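PDB 2GH9: maltose/maltodextrin-binding protein from Thermus thermophilus, which binds maltotriose and probably related maltodextrins, as a periplasmic binding protein thought to deliver its sugar for uptake into the cell. Local coordinates for residues F39-P51 / P63-L76. Numbering follows the deposited sequence.
Sequences FAEIKQKFILGAP and PHDWVGEMAQAGVL. With GLC (alpha-D-glucopyranose), chain B; GLC (alpha-D-glucopyranose), chain C.
Lys43 and Phe39 reach from helix 39-49 to the indole of Trp66, just ahead of helix 67-72, in the beta-alpha-beta layout of a periplasmic binding protein lobe; the two helix axes run nearly parallel, at 18°. The lysine chain lies over one indole face: CD of Lys43 stands 3.7 Å from the five-membered ring centroid of Trp66, close to the ring normal, a CH-pi contact. Pro63 CD covers the opposite face. Phe39 meets Trp66 obliquely, its ring plane at 32° to the six-membered ring of the indole, with Trp66 CZ2 over one phenyl face near the rim. Thus clamped, Trp66 directs NE1 to O3 of the chain B glucose at 2.8 Å, a bent bond (139°) in the indole plane. The same hydroxyl donates to Asp65 OD2 at 2.6 Å, while the sugar's O2 donates to OD1, making the carboxylate bidentate. Replacing Trp66 by alanine is likely to leave O3 without its N-H donor and the Lys43 methylenes and the Phe39 ring without the indole they pack on. Bends at chi3 and chi4 within its aliphatic chain bring NZ of Lys43 into a salt bridge with Glu69 OE1, its hydrogen bond weak at 3.3 Å. Farther from the sugar, Ile47 CG2 touches Ala73 CB, and a Schellman motif at Gly74 ends the helix before Val75, whose CG1 packs tightly, 3.4 Å from Ala50 CB.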
ATOM      1  N   PHE A  39      -1.804  -2.940 -11.198  1.00 20.64           N
ATOM      2  CA  PHE A  39      -2.485  -2.787  -9.913  1.00 20.57           C
ATOM      3  C   PHE A  39      -3.728  -1.915 -10.016  1.00 20.54           C
ATOM      4  O   PHE A  39      -4.792  -2.276  -9.501  1.00 20.11           O
ATOM      5  CB  PHE A  39      -1.505  -2.208  -8.877  1.00 20.52           C
ATOM      6  CG  PHE A  39      -2.152  -1.785  -7.588  1.00 19.88           C
ATOM      7  CD1 PHE A  39      -2.371  -2.713  -6.578  1.00 21.55           C
ATOM      8  CD2 PHE A  39      -2.549  -0.476  -7.387  1.00 19.57           C
ATOM      9  CE1 PHE A  39      -2.961  -2.325  -5.393  1.00 20.87           C
ATOM     10  CE2 PHE A  39      -3.163  -0.078  -6.197  1.00 20.31           C
ATOM     11  CZ  PHE A  39      -3.364  -0.996  -5.207  1.00 20.45           C
ATOM     12  N   ALA A  40      -3.600  -0.788 -10.718  1.00 21.14           N
ATOM     13  CA  ALA A  40      -4.667   0.242 -10.786  1.00 21.54           C
ATOM     14  C   ALA A  40      -5.857  -0.145 -11.678  1.00 22.04           C
ATOM     15  O   ALA A  40      -6.859   0.583 -11.746  1.00 22.56           O
ATOM     16  CB  ALA A  40      -4.065   1.590 -11.234  1.00 21.64           C
ATOM     17  N   GLU A  41      -5.731  -1.278 -12.376  1.00 22.40           N
ATOM     18  CA  GLU A  41      -6.777  -1.825 -13.234  1.00 22.73           C
ATOM     19  C   GLU A  41      -7.508  -3.059 -12.659  1.00 23.09           C
ATOM     20  O   GLU A  41      -8.614  -3.412 -13.120  1.00 23.61           O
ATOM     21  CB  GLU A  41      -6.144  -2.175 -14.587  1.00 23.20           C
ATOM     22  CG  GLU A  41      -5.709  -0.949 -15.351  1.00 23.42           C
ATOM     23  CD  GLU A  41      -5.294  -1.238 -16.763  1.00 24.00           C
ATOM     24  OE1 GLU A  41      -5.591  -2.318 -17.302  1.00 31.94           O
ATOM     25  OE2 GLU A  41      -4.638  -0.374 -17.355  1.00 25.77           O
ATOM     26  N   ILE A  42      -6.929  -3.703 -11.646  1.00 22.78           N
ATOM     27  CA  ILE A  42      -7.458  -4.991 -11.163  1.00 23.18           C
ATOM     28  C   ILE A  42      -8.849  -4.915 -10.559  1.00 24.06           C
ATOM     29  O   ILE A  42      -9.705  -5.742 -10.904  1.00 24.45           O
ATOM     30  CB  ILE A  42      -6.531  -5.681 -10.119  1.00 22.93           C
ATOM     31  CG1 ILE A  42      -5.215  -6.105 -10.738  1.00 21.99           C
ATOM     32  CG2 ILE A  42      -7.199  -6.928  -9.528  1.00 22.61           C
ATOM     33  CD1 ILE A  42      -4.188  -6.635  -9.691  1.00 22.79           C
ATOM     34  N   LYS A  43      -9.076  -3.979  -9.639  1.00 24.49           N
ATOM     35  CA  LYS A  43     -10.357  -3.910  -8.918  1.00 24.45           C
ATOM     36  C   LYS A  43     -11.560  -3.808  -9.880  1.00 24.94           C
ATOM     37  O   LYS A  43     -12.528  -4.558  -9.750  1.00 23.79           O
ATOM     38  CB  LYS A  43     -10.366  -2.758  -7.891  1.00 24.69           C
ATOM     39  CG  LYS A  43     -11.686  -2.673  -7.070  1.00 25.02           C
ATOM     40  CD  LYS A  43     -11.618  -1.817  -5.792  1.00 25.40           C
ATOM     41  CE  LYS A  43     -11.203  -0.369  -6.013  1.00 26.08           C
ATOM     42  NZ  LYS A  43     -11.984   0.367  -7.041  1.00 29.36           N
ATOM     43  N   GLN A  44     -11.472  -2.903 -10.855  1.00 24.93           N
ATOM     44  CA  GLN A  44     -12.543  -2.715 -11.818  1.00 25.70           C
ATOM     45  C   GLN A  44     -12.721  -3.976 -12.664  1.00 25.79           C
ATOM     46  O   GLN A  44     -13.831  -4.423 -12.887  1.00 26.01           O
ATOM     47  CB  GLN A  44     -12.265  -1.500 -12.711  1.00 25.52           C
ATOM     48  CG  GLN A  44     -13.370  -1.252 -13.763  1.00 26.26           C
ATOM     49  CD  GLN A  44     -13.128  -0.038 -14.614  1.00 26.67           C
ATOM     50  OE1 GLN A  44     -12.052   0.121 -15.191  1.00 28.51           O
ATOM     51  NE2 GLN A  44     -14.134   0.821 -14.724  1.00 27.58           N
ATOM     52  N   LYS A  45     -11.615  -4.560 -13.112  1.00 25.76           N
ATOM     53  CA  LYS A  45     -11.671  -5.762 -13.928  1.00 26.08           C
ATOM     54  C   LYS A  45     -12.386  -6.889 -13.205  1.00 25.81           C
ATOM     55  O   LYS A  45     -13.192  -7.614 -13.810  1.00 25.69           O
ATOM     56  CB  LYS A  45     -10.266  -6.207 -14.330  1.00 25.85           C
ATOM     57  CG  LYS A  45      -9.754  -5.560 -15.605  1.00 26.18           C
ATOM     58  CD  LYS A  45      -8.246  -5.789 -15.783  1.00 27.31           C
ATOM     59  CE  LYS A  45      -7.942  -7.185 -16.268  1.00 28.81           C
ATOM     60  NZ  LYS A  45      -8.488  -7.423 -17.643  1.00 29.08           N
ATOM     61  N   PHE A  46     -12.086  -7.040 -11.915  1.00 26.16           N
ATOM     62  CA  PHE A  46     -12.655  -8.119 -11.099  1.00 26.58           C
ATOM     63  C   PHE A  46     -14.101  -7.900 -10.732  1.00 26.78           C
ATOM     64  O   PHE A  46     -14.915  -8.817 -10.806  1.00 26.42           O
ATOM     65  CB  PHE A  46     -11.867  -8.276  -9.802  1.00 26.81           C
ATOM     66  CG  PHE A  46     -11.983  -9.644  -9.183  1.00 26.93           C
ATOM     67  CD1 PHE A  46     -11.204 -10.705  -9.666  1.00 25.42           C
ATOM     68  CD2 PHE A  46     -12.821  -9.869  -8.106  1.00 27.65           C
ATOM     69  CE1 PHE A  46     -11.272 -11.960  -9.078  1.00 27.02           C
ATOM     70  CE2 PHE A  46     -12.896 -11.140  -7.521  1.00 26.61           C
ATOM     71  CZ  PHE A  46     -12.121 -12.180  -8.015  1.00 26.19           C
ATOM     72  N   ILE A  47     -14.411  -6.695 -10.278  1.00 27.64           N
ATOM     73  CA  ILE A  47     -15.785  -6.372  -9.859  1.00 28.04           C
ATOM     74  C   ILE A  47     -16.754  -6.485 -11.058  1.00 28.62           C
ATOM     75  O   ILE A  47     -17.804  -7.133 -10.966  1.00 28.80           O
ATOM     76  CB  ILE A  47     -15.877  -4.972  -9.219  1.00 27.84           C
ATOM     77  CG1 ILE A  47     -15.292  -4.984  -7.800  1.00 27.28           C
ATOM     78  CG2 ILE A  47     -17.342  -4.511  -9.180  1.00 27.62           C
ATOM     79  CD1 ILE A  47     -15.305  -3.616  -7.118  1.00 27.89           C
ATOM     80  N   LEU A  48     -16.387  -5.870 -12.178  1.00 29.03           N
ATOM     81  CA  LEU A  48     -17.211  -5.917 -13.383  1.00 29.53           C
ATOM     82  C   LEU A  48     -17.198  -7.296 -14.051  1.00 29.81           C
ATOM     83  O   LEU A  48     -18.245  -7.803 -14.455  1.00 29.73           O
ATOM     84  CB  LEU A  48     -16.779  -4.847 -14.392  1.00 29.61           C
ATOM     85  CG  LEU A  48     -17.004  -3.376 -14.046  1.00 30.96           C
ATOM     86  CD1 LEU A  48     -16.660  -2.501 -15.265  1.00 31.23           C
ATOM     87  CD2 LEU A  48     -18.432  -3.110 -13.576  1.00 31.09           C
ATOM     88  N   GLY A  49     -16.022  -7.908 -14.162  1.00 30.16           N
ATOM     89  CA  GLY A  49     -15.903  -9.214 -14.814  1.00 30.19           C
ATOM     90  C   GLY A  49     -16.411 -10.423 -14.031  1.00 30.48           C
ATOM     91  O   GLY A  49     -16.870 -11.391 -14.621  1.00 30.37           O
ATOM     92  N   ALA A  50     -16.327 -10.387 -12.706  1.00 31.09           N
ATOM     93  CA  ALA A  50     -16.574 -11.585 -11.915  1.00 31.25           C
ATOM     94  C   ALA A  50     -17.965 -12.176 -12.188  1.00 32.09           C
ATOM     95  O   ALA A  50     -18.082 -13.363 -12.513  1.00 31.99           O
ATOM     96  CB  ALA A  50     -16.373 -11.309 -10.417  1.00 30.83           C
ATOM     97  N   PRO A  51     -19.016 -11.349 -12.071  1.00 32.57           N
ATOM     98  CA  PRO A  51     -20.376 -11.860 -12.258  1.00 33.38           C
ATOM     99  C   PRO A  51     -20.724 -12.231 -13.690  1.00 34.29           C
ATOM    100  O   PRO A  51     -21.755 -12.843 -13.910  1.00 35.00           O
ATOM    101  CB  PRO A  51     -21.268 -10.708 -11.765  1.00 33.00           C
ATOM    102  CG  PRO A  51     -20.355  -9.705 -11.166  1.00 32.84           C
ATOM    103  CD  PRO A  51     -19.010  -9.918 -11.742  1.00 32.26           C
ATOM    104  N   PRO A  63      -5.151  -5.222  -1.952  1.00 18.70           N
ATOM    105  CA  PRO A  63      -5.048  -4.451  -0.719  1.00 19.22           C
ATOM    106  C   PRO A  63      -6.399  -4.452  -0.031  1.00 19.24           C
ATOM    107  O   PRO A  63      -7.439  -4.492  -0.691  1.00 19.91           O
ATOM    108  CB  PRO A  63      -4.690  -3.037  -1.209  1.00 18.95           C
ATOM    109  CG  PRO A  63      -5.345  -2.963  -2.539  1.00 18.21           C
ATOM    110  CD  PRO A  63      -5.260  -4.351  -3.130  1.00 19.22           C
ATOM    111  N   HIS A  64      -6.382  -4.427   1.284  1.00 19.93           N
ATOM    112  CA  HIS A  64      -7.613  -4.533   2.062  1.00 20.31           C
ATOM    113  C   HIS A  64      -8.616  -3.400   1.918  1.00 20.66           C
ATOM    114  O   HIS A  64      -9.786  -3.582   2.246  1.00 19.87           O
ATOM    115  CB  HIS A  64      -7.289  -4.751   3.524  1.00 20.29           C
ATOM    116  CG  HIS A  64      -6.901  -3.512   4.275  1.00 20.79           C
ATOM    117  ND1 HIS A  64      -5.588  -3.150   4.485  1.00 18.74           N
ATOM    118  CD2 HIS A  64      -7.657  -2.590   4.925  1.00 20.37           C
ATOM    119  CE1 HIS A  64      -5.554  -2.055   5.231  1.00 22.24           C
ATOM    120  NE2 HIS A  64      -6.797  -1.687   5.502  1.00 19.99           N
ATOM    121  N   ASP A  65      -8.186  -2.231   1.429  1.00 21.36           N
ATOM    122  CA  ASP A  65      -9.149  -1.139   1.250  1.00 21.04           C
ATOM    123  C   ASP A  65     -10.210  -1.487   0.196  1.00 21.58           C
ATOM    124  O   ASP A  65     -11.310  -0.938   0.214  1.00 21.97           O
ATOM    125  CB  ASP A  65      -8.454   0.206   0.976  1.00 21.04           C
ATOM    126  CG  ASP A  65      -7.702   0.226  -0.311  1.00 21.12           C
ATOM    127  OD1 ASP A  65      -6.676  -0.522  -0.441  1.00 19.80           O
ATOM    128  OD2 ASP A  65      -8.129   1.007  -1.191  1.00 20.55           O
ATOM    129  N   TRP A  66      -9.893  -2.422  -0.696  1.00 21.39           N
ATOM    130  CA  TRP A  66     -10.832  -2.895  -1.717  1.00 22.07           C
ATOM    131  C   TRP A  66     -11.962  -3.825  -1.199  1.00 22.40           C
ATOM    132  O   TRP A  66     -12.908  -4.091  -1.945  1.00 21.73           O
ATOM    133  CB  TRP A  66     -10.079  -3.691  -2.774  1.00 21.97           C
ATOM    134  CG  TRP A  66      -9.093  -2.949  -3.589  1.00 20.83           C
ATOM    135  CD1 TRP A  66      -8.740  -1.625  -3.477  1.00 20.83           C
ATOM    136  CD2 TRP A  66      -8.305  -3.487  -4.650  1.00 20.61           C
ATOM    137  NE1 TRP A  66      -7.795  -1.315  -4.415  1.00 21.39           N
ATOM    138  CE2 TRP A  66      -7.512  -2.436  -5.156  1.00 21.27           C
ATOM    139  CE3 TRP A  66      -8.203  -4.755  -5.239  1.00 21.19           C
ATOM    140  CZ2 TRP A  66      -6.610  -2.617  -6.205  1.00 21.59           C
ATOM    141  CZ3 TRP A  66      -7.304  -4.940  -6.282  1.00 20.95           C
ATOM    142  CH2 TRP A  66      -6.526  -3.873  -6.765  1.00 21.94           C
ATOM    143  N   VAL A  67     -11.865  -4.300   0.047  1.00 22.94           N
ATOM    144  CA  VAL A  67     -12.704  -5.412   0.543  1.00 23.67           C
ATOM    145  C   VAL A  67     -14.202  -5.081   0.613  1.00 24.42           C
ATOM    146  O   VAL A  67     -15.028  -5.833   0.056  1.00 24.80           O
ATOM    147  CB  VAL A  67     -12.162  -6.007   1.884  1.00 23.95           C
ATOM    148  CG1 VAL A  67     -13.210  -6.873   2.625  1.00 23.66           C
ATOM    149  CG2 VAL A  67     -10.917  -6.840   1.602  1.00 23.46           C
ATOM    150  N   GLY A  68     -14.541  -3.960   1.241  1.00 24.82           N
ATOM    151  CA  GLY A  68     -15.937  -3.515   1.340  1.00 24.95           C
ATOM    152  C   GLY A  68     -16.634  -3.358   0.001  1.00 25.16           C
ATOM    153  O   GLY A  68     -17.712  -3.889  -0.174  1.00 25.39           O
ATOM    154  N   GLU A  69     -16.023  -2.639  -0.946  1.00 25.32           N
ATOM    155  CA  GLU A  69     -16.590  -2.474  -2.282  1.00 25.73           C
ATOM    156  C   GLU A  69     -16.743  -3.790  -3.053  1.00 26.32           C
ATOM    157  O   GLU A  69     -17.746  -3.999  -3.749  1.00 26.27           O
ATOM    158  CB  GLU A  69     -15.744  -1.507  -3.106  1.00 25.97           C
ATOM    159  CG  GLU A  69     -16.249  -1.258  -4.501  1.00 25.52           C
ATOM    160  CD  GLU A  69     -15.369  -0.353  -5.301  1.00 26.66           C
ATOM    161  OE1 GLU A  69     -14.393   0.211  -4.740  1.00 29.44           O
ATOM    162  OE2 GLU A  69     -15.658  -0.196  -6.501  1.00 29.43           O
ATOM    163  N   MET A  70     -15.725  -4.649  -2.977  1.00 26.08           N
ATOM    164  CA  MET A  70     -15.769  -5.936  -3.651  1.00 26.19           C
ATOM    165  C   MET A  70     -16.817  -6.883  -3.032  1.00 26.58           C
ATOM    166  O   MET A  70     -17.546  -7.566  -3.765  1.00 25.53           O
ATOM    167  CB  MET A  70     -14.382  -6.595  -3.639  1.00 25.90           C
ATOM    168  CG  MET A  70     -13.381  -5.892  -4.538  1.00 24.78           C
ATOM    169  SD  MET A  70     -11.796  -6.754  -4.601  1.00 24.89           S
ATOM    170  CE  MET A  70     -11.797  -7.421  -6.245  1.00 28.86           C
ATOM    171  N   ALA A  71     -16.863  -6.917  -1.697  1.00 27.26           N
ATOM    172  CA  ALA A  71     -17.814  -7.727  -0.956  1.00 28.29           C
ATOM    173  C   ALA A  71     -19.262  -7.315  -1.271  1.00 29.45           C
ATOM    174  O   ALA A  71     -20.129  -8.176  -1.523  1.00 30.50           O
ATOM    175  CB  ALA A  71     -17.517  -7.656   0.557  1.00 27.87           C
ATOM    176  N   GLN A  72     -19.514  -6.010  -1.312  1.00 30.11           N
ATOM    177  CA  GLN A  72     -20.820  -5.497  -1.768  1.00 30.81           C
ATOM    178  C   GLN A  72     -21.163  -5.845  -3.208  1.00 30.92           C
ATOM    179  O   GLN A  72     -22.339  -5.967  -3.528  1.00 31.16           O
ATOM    180  CB  GLN A  72     -20.890  -3.983  -1.621  1.00 31.22           C
ATOM    181  CG  GLN A  72     -21.107  -3.524  -0.211  1.00 32.68           C
ATOM    182  CD  GLN A  72     -21.680  -2.127  -0.151  1.00 33.09           C
ATOM    183  OE1 GLN A  72     -21.432  -1.297  -1.044  1.00 34.64           O
ATOM    184  NE2 GLN A  72     -22.456  -1.851   0.902  1.00 33.36           N
ATOM    185  N   ALA A  73     -20.160  -5.979  -4.086  1.00 30.59           N
ATOM    186  CA  ALA A  73     -20.400  -6.405  -5.462  1.00 30.45           C
ATOM    187  C   ALA A  73     -20.627  -7.912  -5.536  1.00 30.29           C
ATOM    188  O   ALA A  73     -20.849  -8.463  -6.615  1.00 30.99           O
ATOM    189  CB  ALA A  73     -19.234  -6.002  -6.370  1.00 30.47           C
ATOM    190  N   GLY A  74     -20.547  -8.575  -4.397  1.00 30.15           N
ATOM    191  CA  GLY A  74     -20.812 -10.007  -4.305  1.00 30.47           C
ATOM    192  C   GLY A  74     -19.710 -10.859  -4.898  1.00 30.55           C
ATOM    193  O   GLY A  74     -19.894 -12.064  -5.064  1.00 31.37           O
ATOM    194  N   VAL A  75     -18.542 -10.264  -5.184  1.00 30.17           N
ATOM    195  CA  VAL A  75     -17.551 -10.956  -6.023  1.00 28.97           C
ATOM    196  C   VAL A  75     -16.519 -11.750  -5.259  1.00 28.61           C
ATOM    197  O   VAL A  75     -15.722 -12.462  -5.879  1.00 28.34           O
ATOM    198  CB  VAL A  75     -16.841  -9.989  -7.022  1.00 29.39           C
ATOM    199  CG1 VAL A  75     -17.872  -9.410  -7.985  1.00 27.82           C
ATOM    200  CG2 VAL A  75     -16.019  -8.887  -6.282  1.00 27.24           C
ATOM    201  N   LEU A  76     -16.537 -11.641  -3.929  1.00 28.54           N
ATOM    202  CA  LEU A  76     -15.560 -12.316  -3.057  1.00 28.51           C
ATOM    203  C   LEU A  76     -16.168 -13.563  -2.430  1.00 28.59           C
ATOM    204  O   LEU A  76     -17.273 -13.521  -1.899  1.00 29.02           O
ATOM    205  CB  LEU A  76     -15.086 -11.396  -1.916  1.00 27.76           C
ATOM    206  CG  LEU A  76     -14.332 -10.096  -2.260  1.00 26.68           C
ATOM    207  CD1 LEU A  76     -13.792  -9.430  -0.991  1.00 24.94           C
ATOM    208  CD2 LEU A  76     -13.244 -10.319  -3.280  1.00 23.83           C
TER
HETATM  209  C1  GLC B   3      -3.664   2.405  -2.420  1.00 21.41           C
HETATM  210  C2  GLC B   3      -4.998   1.686  -2.330  1.00 23.81           C
HETATM  211  C3  GLC B   3      -5.736   1.772  -3.656  1.00 20.91           C
HETATM  212  C4  GLC B   3      -5.841   3.232  -4.079  1.00 22.87           C
HETATM  213  C5  GLC B   3      -4.472   3.927  -4.119  1.00 21.20           C
HETATM  214  C6  GLC B   3      -4.558   5.432  -4.415  1.00 22.18           C
HETATM  215  O2  GLC B   3      -4.800   0.309  -1.959  1.00 23.79           O
HETATM  216  O3  GLC B   3      -7.035   1.203  -3.524  1.00 20.11           O
HETATM  217  O4  GLC B   3      -6.466   3.268  -5.361  1.00 22.90           O
HETATM  218  O5  GLC B   3      -3.824   3.771  -2.853  1.00 20.90           O
HETATM  219  O6  GLC B   3      -3.286   5.889  -4.891  1.00 25.43           O
HETATM  220  C1  GLC C   2       1.087   0.274  -3.480  1.00 15.32           C
HETATM  221  C2  GLC C   2       0.251  -0.276  -2.340  1.00 15.94           C
HETATM  222  C3  GLC C   2      -1.241   0.020  -2.610  1.00 16.40           C
HETATM  223  C4  GLC C   2      -1.511   1.483  -2.922  1.00 18.11           C
HETATM  224  C5  GLC C   2      -0.563   1.972  -4.014  1.00 17.70           C
HETATM  225  C6  GLC C   2      -0.707   3.484  -4.228  1.00 18.26           C
HETATM  226  O2  GLC C   2       0.434  -1.692  -2.247  1.00 16.86           O
HETATM  227  O3  GLC C   2      -2.024  -0.398  -1.513  1.00 16.48           O
HETATM  228  O4  GLC C   2      -2.880   1.651  -3.339  1.00 19.54           O
HETATM  229  O5  GLC C   2       0.809   1.667  -3.672  1.00 14.21           O
HETATM  230  O6  GLC C   2      -0.356   3.876  -5.558  1.00 19.26           O
HETATM  231  O   HOH W   1     -14.539  -0.441  -9.189  1.00 41.95           O